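Local coordinates for protein extracellular ligand-binding receptor (Desulfitobacterium hafniense, PDB 4Q6B) that binds leucine between its two lobes and probably serves as the substrate-binding component of an amino-acid ABC transporter, at residues Trp17-Ala20 / Phe26-Gly29; Glu128-Leu133 / Ala159-Asp164; Gln268-Ala273 / Ser284-Gly289. One frame throughout, in Å; residues are numbered along the deposited sequence. Where two conformers were deposited one is given.

Contact 1. Residues Trp17-Ala20 / Phe26-Gly29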
loop_
_atom_site.group_PDB
_atom_site.type_symbol
_atom_site.label_atom_id
_atom_site.label_comp_id
_atom_site.label_asym_id
_atom_site.label_seq_id
_atom_site.Cartn_x
_atom_site.Cartn_y
_atom_site.Cartn_z
ATOM N N TRP A 17 -13.846 2.526 -0.670
ATOM C CA TRP A 17 -12.924 2.499 0.470
ATOM C C TRP A 17 -13.703 2.244 1.722
ATOM O O TRP A 17 -14.894 2.506 1.737
ATOM C CB TRP A 17 -12.236 3.887 0.621
ATOM C CG TRP A 17 -10.978 3.912 1.437
ATOM C CD1 TRP A 17 -10.832 4.429 2.678
ATOM C CD2 TRP A 17 -9.677 3.469 1.015
ATOM N NE1 TRP A 17 -9.492 4.316 3.097
ATOM C CE2 TRP A 17 -8.777 3.735 2.080
ATOM C CE3 TRP A 17 -9.188 2.892 -0.179
ATOM C CZ2 TRP A 17 -7.397 3.440 1.994
ATOM C CZ3 TRP A 17 -7.828 2.597 -0.264
ATOM C CH2 TRP A 17 -6.959 2.867 0.816
ATOM N N PRO A 18 -13.062 1.702 2.771
ATOM C CA PRO A 18 -13.820 1.536 4.008
ATOM C C PRO A 18 -13.799 2.864 4.780
ATOM O O PRO A 18 -13.183 2.975 5.854
ATOM C CB PRO A 18 -13.060 0.441 4.765
ATOM C CG PRO A 18 -12.111 -0.151 3.758
ATOM C CD PRO A 18 -11.802 0.928 2.794
ATOM N N PHE A 19 -14.512 3.859 4.247
ATOM C CA PHE A 19 -14.435 5.228 4.748
ATOM C C PHE A 19 -14.805 5.352 6.220
ATOM O O PHE A 19 -14.087 6.007 7.014
ATOM C CB PHE A 19 -15.335 6.176 3.934
ATOM C CG PHE A 19 -14.810 6.492 2.556
ATOM C CD1 PHE A 19 -13.706 7.344 2.402
ATOM C CD2 PHE A 19 -15.425 5.963 1.422
ATOM C CE1 PHE A 19 -13.221 7.653 1.139
ATOM C CE2 PHE A 19 -14.949 6.264 0.154
ATOM C CZ PHE A 19 -13.830 7.105 0.003
ATOM N N ALA A 20 -15.919 4.753 6.607
ATOM C CA ALA A 20 -16.379 4.934 7.972
ATOM C C ALA A 20 -15.540 4.238 9.042
ATOM O O ALA A 20 -15.478 4.699 10.194
ATOM C CB ALA A 20 -17.882 4.506 8.093
ATOM N N PHE A 26 -7.723 9.295 4.365
ATOM C CA PHE A 26 -7.742 9.006 2.946
ATOM C C PHE A 26 -8.655 10.000 2.214
ATOM O O PHE A 26 -8.276 10.601 1.182
ATOM C CB PHE A 26 -8.212 7.578 2.726
ATOM C CG PHE A 26 -8.235 7.183 1.308
ATOM C CD1 PHE A 26 -7.059 7.098 0.572
ATOM C CD2 PHE A 26 -9.451 6.828 0.702
ATOM C CE1 PHE A 26 -7.106 6.707 -0.743
ATOM C CE2 PHE A 26 -9.512 6.457 -0.619
ATOM C CZ PHE A 26 -8.326 6.379 -1.349
ATOM N N ALA A 27 -9.840 10.228 2.783
ATOM C CA ALA A 27 -10.789 11.185 2.209
ATOM C C ALA A 27 -10.211 12.589 2.107
ATOM O O ALA A 27 -10.462 13.282 1.112
ATOM C CB ALA A 27 -12.136 11.190 3.005
ATOM N N GLU A 28 -9.421 12.986 3.109
ATOM C CA GLU A 28 -8.762 14.284 3.130
ATOM C C GLU A 28 -7.760 14.399 1.959
ATOM O O GLU A 28 -7.703 15.424 1.267
ATOM C CB GLU A 28 -8.076 14.517 4.487
ATOM C CG GLU A 28 -9.051 14.865 5.612
ATOM C CD GLU A 28 -9.845 13.670 6.174
ATOM O OE1 GLU A 28 -10.714 13.925 7.033
ATOM O OE2 GLU A 28 -9.598 12.510 5.828
ATOM N N GLY A 29 -6.957 13.372 1.736
ATOM C CA GLY A 29 -5.974 13.430 0.646
ATOM C C GLY A 29 -6.639 13.509 -0.726
ATOM O O GLY A 29 -6.185 14.277 -1.592
#
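Trp17 and Phe26 lay their rings face to face where strand 10-17 passes through a short loop into helix 26-39, the first strand-to-helix link of a Rossmann-like lobe in the periplasmic binding protein fold. The six-membered ring of Trp17 and the ring of Phe26 have centroids 3.7 Å apart and planes inclined by only 18°. At the base of the tryptophan, Trp17 CB meets Phe26 CE2 at 3.9 Å. The next atom, Trp17 CG, comes down on Phe26 CD2 at 3.4 Å, and Trp17 CD2 settles over the same side of that ring. Trp17 NE1 lies against Phe26 CB (3.5 Å), while its N-H is spent on a hydrogen bond to Asp24. The other carboxylate oxygen of Asp24 takes the backbone N of Phe26, so one aspartate ties both members of the stack. At the far tip, Trp17 CH2 ends near Phe26 CE1 at 4.1 Å. Each residue carries CG opposite its backbone N (chi1 -161° in Trp17, -179° in Phe26), which turns both rings toward each other between loop and helix. Pro18 CD covers the other face of the indole. Phe19 completes the cluster by centring one ring face on Trp17 CB; its CE1 reaches the edge of the Phe26 ring, 3.9 Å from Phe26 CD2, and touches Ala27 CB at 4.1 Å.

Contact 2. Residues Glu128-Leu133 / Ala159-Asp164; sequences EIARQL and ANAFED
A pair of neighbouring helices on one side of the larger, mixed sheet meets here through Ala130 of helix 126-139 and Ala161 and Phe162 of helix 153-168. The segments run in roughly the same direction, their axes crossing at -32° and approaching to 8.5 Å. Small residues make this closeness possible: Ala130 CB faces Ala161 CB at 4.0 Å and also presses on the backbone, 3.8 Å from Phe162 N. With only a methyl group at Ala130, the main chains come together there, the CA atoms of Ala130 and Phe162 being 5.0 Å apart. The Phe162 ring lies beside this approach. A chi1 of -177° lays its CG next to the carbonyl carbon and sends the ring along the flank of helix 126-139, where Phe162 CD1 lies 4.0 Å from Ala130 O and Leu133 CB meets the ring edge at CE1, 4.3 Å away. On the sheet side, the ring touches Met145 and Ile147 of strand 144-149 and stacks with Phe202, while Leu133 reaches Leu343. On the flank of helix 153-168 turned from helix 126-139, Glu163 makes a salt bridge and Asn160 a hydrogen bond to NH1 of Arg176, a residue of a calcium site. Helices laid side by side on a sheet, with helix 153-168 as the crossover between parallel strands 144-149 and 172-177, form a beta-alpha-beta unit of a Rossmann-like lobe.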
loop_
_atom_site.group_PDB
_atom_site.type_symbol
_atom_site.label_atom_id
_atom_site.label_comp_id
_atom_site.label_asym_id
_atom_site.label_seq_id
_atom_site.Cartn_x
_atom_site.Cartn_y
_atom_site.Cartn_z
ATOM N N GLU A 128 7.954 -6.040 -3.928
ATOM C CA GLU A 128 8.946 -4.944 -3.971
ATOM C C GLU A 128 9.366 -4.464 -2.576
ATOM O O GLU A 128 10.538 -4.169 -2.328
ATOM C CB GLU A 128 8.369 -3.781 -4.785
ATOM C CG GLU A 128 9.335 -2.635 -4.925
ATOM C CD GLU A 128 10.688 -3.057 -5.548
ATOM O OE1 GLU A 128 10.728 -4.054 -6.319
ATOM O OE2 GLU A 128 11.708 -2.382 -5.259
ATOM N N ILE A 129 8.411 -4.443 -1.645
ATOM C CA ILE A 129 8.683 -4.108 -0.258
ATOM C C ILE A 129 9.651 -5.139 0.332
ATOM O O ILE A 129 10.656 -4.769 0.953
ATOM C CB ILE A 129 7.340 -4.095 0.514
ATOM C CG1 ILE A 129 6.588 -2.810 0.146
ATOM C CG2 ILE A 129 7.533 -4.223 2.023
ATOM C CD1 ILE A 129 5.046 -2.900 0.457
ATOM N N ALA A 130 9.373 -6.422 0.084
ATOM C CA ALA A 130 10.252 -7.521 0.572
ATOM C C ALA A 130 11.666 -7.389 0.023
ATOM O O ALA A 130 12.628 -7.548 0.759
ATOM C CB ALA A 130 9.660 -8.916 0.210
ATOM N N ARG A 131 11.780 -7.070 -1.262
ATOM C CA ARG A 131 13.072 -6.940 -1.932
ATOM C C ARG A 131 13.917 -5.831 -1.288
ATOM O O ARG A 131 15.109 -6.016 -1.021
ATOM C CB ARG A 131 12.836 -6.651 -3.414
ATOM C CG ARG A 131 14.089 -6.654 -4.255
ATOM C CD ARG A 131 13.715 -6.703 -5.745
ATOM N NE ARG A 131 13.304 -5.405 -6.286
ATOM C CZ ARG A 131 13.795 -4.867 -7.404
ATOM N NH1 ARG A 131 13.360 -3.689 -7.816
ATOM N NH2 ARG A 131 14.719 -5.505 -8.101
ATOM N N GLN A 132 13.298 -4.686 -0.996
ATOM C CA GLN A 132 14.053 -3.567 -0.439
ATOM C C GLN A 132 14.389 -3.843 0.996
ATOM O O GLN A 132 15.454 -3.421 1.458
ATOM C CB GLN A 132 13.232 -2.269 -0.513
ATOM C CG GLN A 132 12.876 -1.892 -1.899
ATOM C CD GLN A 132 14.015 -1.217 -2.597
ATOM O OE1 GLN A 132 15.023 -0.871 -1.975
ATOM N NE2 GLN A 132 13.871 -1.022 -3.899
ATOM N N LEU A 133 13.476 -4.524 1.717
ATOM C CA LEU A 133 13.776 -4.875 3.123
ATOM C C LEU A 133 14.955 -5.826 3.219
ATOM O O LEU A 133 15.821 -5.656 4.118
ATOM C CB LEU A 133 12.571 -5.479 3.877
ATOM C CG LEU A 133 11.490 -4.486 4.270
ATOM C CD1 LEU A 133 10.228 -5.277 4.613
ATOM C CD2 LEU A 133 11.946 -3.613 5.442
ATOM N N ALA A 159 5.904 -14.012 2.923
ATOM C CA ALA A 159 6.927 -14.847 3.557
ATOM C C ALA A 159 7.863 -15.467 2.522
ATOM O O ALA A 159 9.093 -15.418 2.709
ATOM C CB ALA A 159 6.285 -15.977 4.466
ATOM N N ASN A 160 7.290 -16.064 1.459
ATOM C CA ASN A 160 8.116 -16.681 0.423
ATOM C C ASN A 160 8.931 -15.644 -0.363
ATOM O O ASN A 160 10.094 -15.903 -0.675
ATOM C CB ASN A 160 7.288 -17.522 -0.541
ATOM C CG ASN A 160 6.719 -18.750 0.116
ATOM O OD1 ASN A 160 7.217 -19.207 1.144
ATOM N ND2 ASN A 160 5.668 -19.293 -0.472
ATOM N N ALA A 161 8.307 -14.515 -0.701
ATOM C CA ALA A 161 9.059 -13.377 -1.287
ATOM C C ALA A 161 10.236 -12.921 -0.415
ATOM O O ALA A 161 11.383 -12.771 -0.888
ATOM C CB ALA A 161 8.132 -12.191 -1.590
ATOM N N PHE A 162 9.977 -12.688 0.864
ATOM C CA PHE A 162 11.055 -12.267 1.741
ATOM C C PHE A 162 12.159 -13.334 1.859
ATOM O O PHE A 162 13.363 -13.014 1.787
ATOM C CB PHE A 162 10.569 -11.830 3.127
ATOM C CG PHE A 162 11.689 -11.330 3.995
ATOM C CD1 PHE A 162 12.205 -10.053 3.826
ATOM C CD2 PHE A 162 12.291 -12.170 4.933
ATOM C CE1 PHE A 162 13.270 -9.611 4.602
ATOM C CE2 PHE A 162 13.376 -11.757 5.716
ATOM C CZ PHE A 162 13.863 -10.461 5.551
ATOM N N GLU A 163 11.764 -14.589 2.036
ATOM C CA GLU A 163 12.760 -15.666 2.145
ATOM C C GLU A 163 13.657 -15.730 0.891
ATOM O O GLU A 163 14.873 -15.872 0.977
ATOM C CB GLU A 163 12.046 -17.020 2.399
ATOM C CG GLU A 163 13.002 -18.209 2.330
ATOM C CD GLU A 163 12.633 -19.350 3.286
ATOM O OE1 GLU A 163 11.459 -19.435 3.718
ATOM O OE2 GLU A 163 13.538 -20.156 3.612
ATOM N N ASP A 164 13.048 -15.609 -0.289
ATOM C CA ASP A 164 13.796 -15.686 -1.545
ATOM C C ASP A 164 14.748 -14.503 -1.698
ATOM O O ASP A 164 15.924 -14.672 -2.022
ATOM C CB ASP A 164 12.848 -15.763 -2.734
ATOM C CG ASP A 164 12.059 -17.072 -2.758
ATOM O OD1 ASP A 164 11.071 -17.163 -3.508
ATOM O OD2 ASP A 164 12.411 -18.007 -1.994
#

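Contact 3. Residues Gln268-Ala273 / Ser284-Gly289. With LEU (leucine), chain B.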
loop_
_atom_site.group_PDB
_atom_site.type_symbol
_atom_site.label_atom_id
_atom_site.label_comp_id
_atom_site.label_asym_id
_atom_site.label_seq_id
_atom_site.Cartn_x
_atom_site.Cartn_y
_atom_site.Cartn_z
ATOM N N GLN A 268 6.950 18.401 -0.653
ATOM C CA GLN A 268 6.811 19.472 0.335
ATOM C C GLN A 268 5.617 20.377 0.063
ATOM O O GLN A 268 5.000 20.849 1.020
ATOM C CB GLN A 268 8.104 20.320 0.480
ATOM C CG GLN A 268 9.268 19.454 1.012
ATOM C CD GLN A 268 8.894 18.766 2.325
ATOM O OE1 GLN A 268 8.410 19.419 3.276
ATOM N NE2 GLN A 268 9.213 17.480 2.418
ATOM N N ASP A 269 5.257 20.614 -1.210
ATOM C CA ASP A 269 4.064 21.425 -1.472
ATOM C C ASP A 269 2.811 20.736 -0.900
ATOM O O ASP A 269 1.935 21.390 -0.272
ATOM C CB ASP A 269 3.925 21.670 -2.974
ATOM C CG ASP A 269 2.680 22.420 -3.330
ATOM O OD1 ASP A 269 2.583 23.600 -2.981
ATOM O OD2 ASP A 269 1.770 21.811 -3.946
ATOM N N PHE A 270 2.736 19.424 -1.110
ATOM C CA PHE A 270 1.628 18.625 -0.599
ATOM C C PHE A 270 1.575 18.632 0.932
ATOM O O PHE A 270 0.479 18.825 1.536
ATOM C CB PHE A 270 1.765 17.205 -1.129
ATOM C CG PHE A 270 0.907 16.193 -0.417
ATOM C CD1 PHE A 270 -0.439 16.151 -0.666
ATOM C CD2 PHE A 270 1.468 15.311 0.528
ATOM C CE1 PHE A 270 -1.255 15.196 -0.009
ATOM C CE2 PHE A 270 0.648 14.325 1.177
ATOM C CZ PHE A 270 -0.716 14.298 0.908
ATOM N N VAL A 271 2.719 18.395 1.572
ATOM C CA VAL A 271 2.744 18.311 3.044
ATOM C C VAL A 271 2.249 19.636 3.657
ATOM O O VAL A 271 1.442 19.638 4.609
ATOM C CB VAL A 271 4.159 17.918 3.551
ATOM C CG1 VAL A 271 4.338 18.313 5.008
ATOM C CG2 VAL A 271 4.377 16.423 3.352
ATOM N N GLU A 272 2.739 20.766 3.128
ATOM C CA GLU A 272 2.327 22.074 3.618
ATOM C C GLU A 272 0.840 22.350 3.365
ATOM O O GLU A 272 0.124 22.827 4.263
ATOM C CB GLU A 272 3.159 23.184 2.980
ATOM C CG GLU A 272 2.765 24.578 3.463
ATOM C CD GLU A 272 2.955 24.782 4.969
ATOM O OE1 GLU A 272 3.719 24.008 5.600
ATOM O OE2 GLU A 272 2.338 25.728 5.518
ATOM N N ALA A 273 0.383 22.065 2.146
ATOM C CA ALA A 273 -1.024 22.267 1.794
ATOM C C ALA A 273 -1.916 21.401 2.676
ATOM O O ALA A 273 -2.959 21.870 3.166
ATOM C CB ALA A 273 -1.264 21.941 0.313
ATOM N N SER A 284 0.407 8.088 4.849
ATOM C CA SER A 284 0.773 7.456 3.572
ATOM C C SER A 284 -0.463 7.231 2.672
ATOM O O SER A 284 -0.372 7.306 1.444
ATOM C CB SER A 284 1.483 6.131 3.858
ATOM O OG SER A 284 0.583 5.208 4.460
ATOM N N TYR A 285 -1.606 6.930 3.276
ATOM C CA TYR A 285 -2.835 6.765 2.473
ATOM C C TYR A 285 -3.392 8.071 1.896
ATOM O O TYR A 285 -3.878 8.087 0.738
ATOM C CB TYR A 285 -3.918 6.050 3.312
ATOM C CG TYR A 285 -3.397 4.718 3.797
ATOM C CD1 TYR A 285 -3.172 3.679 2.915
ATOM C CD2 TYR A 285 -3.005 4.567 5.128
ATOM C CE1 TYR A 285 -2.641 2.453 3.371
ATOM C CE2 TYR A 285 -2.476 3.378 5.584
ATOM C CZ TYR A 285 -2.295 2.324 4.703
ATOM O OH TYR A 285 -1.755 1.145 5.193
ATOM N N ALA A 286 -3.280 9.168 2.676
ATOM C CA ALA A 286 -3.644 10.492 2.145
ATOM C C ALA A 286 -2.772 10.782 0.930
ATOM O O ALA A 286 -3.259 11.307 -0.086
ATOM C CB ALA A 286 -3.391 11.566 3.157
ATOM N N ALA A 287 -1.482 10.457 1.053
ATOM C CA ALA A 287 -0.533 10.700 -0.057
ATOM C C ALA A 287 -0.810 9.838 -1.302
ATOM O O ALA A 287 -0.773 10.333 -2.433
ATOM C CB ALA A 287 0.930 10.501 0.443
ATOM N N ALA A 288 -1.082 8.558 -1.099
ATOM C CA ALA A 288 -1.437 7.644 -2.197
ATOM C C ALA A 288 -2.759 8.051 -2.869
ATOM O O ALA A 288 -2.879 8.026 -4.100
ATOM C CB ALA A 288 -1.496 6.208 -1.666
ATOM N N GLY A 289 -3.749 8.433 -2.062
ATOM C CA GLY A 289 -5.008 8.965 -2.610
ATOM C C GLY A 289 -4.803 10.231 -3.425
ATOM O O GLY A 289 -5.396 10.405 -4.512
HETATM N N LEU B . -1.906 -3.824 1.896
HETATM C CA LEU B . -3.151 -4.386 2.432
HETATM C C LEU B . -3.798 -5.318 1.422
HETATM O O LEU B . -4.802 -5.959 1.708
HETATM C CB LEU B . -4.108 -3.250 2.794
HETATM C CG LEU B . -3.414 -2.552 3.969
HETATM C CD1 LEU B . -3.375 -1.066 3.765
HETATM C CD2 LEU B . -3.999 -2.907 5.329
HETATM O OXT LEU B . -3.270 -5.455 0.309
#
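Helices 265-278 and 284-301 keep their main chains well apart here, the nearest CA atoms, those of Phe270 and Ala287, being 8.2 Å from each other. A single aromatic ring spans that distance. The first torsion of Phe270 (chi1 165°) points CG away from its own backbone N, which carries the ring toward helix 284-301. The leading atom, Phe270 CZ, comes to 3.7 Å from Ala287 CA, resting on the helix surface rather than on a side-chain tip. Beside it, Phe270 CE2 touches Ala287 CB at 3.9 Å; Ala286 O lies 4.0 Å from Phe270 CZ, and Ala286 CB a little farther off, 4.4 Å from Phe270 CZ. The two alanines thus offer a low, smooth surface to the ring, and the contact is van der Waals packing on methyl groups and backbone, without a hydrogen bond between the segments. Just before Ala286, Tyr285 turns toward the ligand. Its CG lies opposite the carbonyl carbon (chi1 -57°), and the ring carries its outer end to the side chain of the bound leucine: Tyr285 CE1 is 3.6 Å from CD1 of the ligand, and Tyr285 OH is closer still. The first turn of helix 284-301 therefore lines the pocket with Tyr285 while its alanines receive Phe270. Around this joint, Phe270 also meets the ring of Tyr290, Pro282 and Val324. Helix 26-39 contributes Leu32 against Phe270 and Ala273, and Ala288 packs on Phe257 of strand 253-257, so the phenylalanine sits where two consecutive helices meet the first helix of the chain.

Overall arrangement
Contacts 1, 2 and 3 follow one another along the chain without overlap, yet contacts 1 and 3 are neighbours in space. Their centres lie 14 Å apart, and they touch directly: Phe26 CD1 reaches Tyr285 O at 3.3 Å, while Gly29 CA meets Ala286 CB. Helices 26-39 and 284-301 are thereby joined in one lobe, beside the five-stranded parallel sheet. Contact 2 stands apart on the mixed sheet of the other lobe, its centre 29 Å from contact 1 and 27 Å from contact 3, across the chain's centre. The chain thus crosses between lobes more than once, consistent with a two-lobed binding protein closing around leucine.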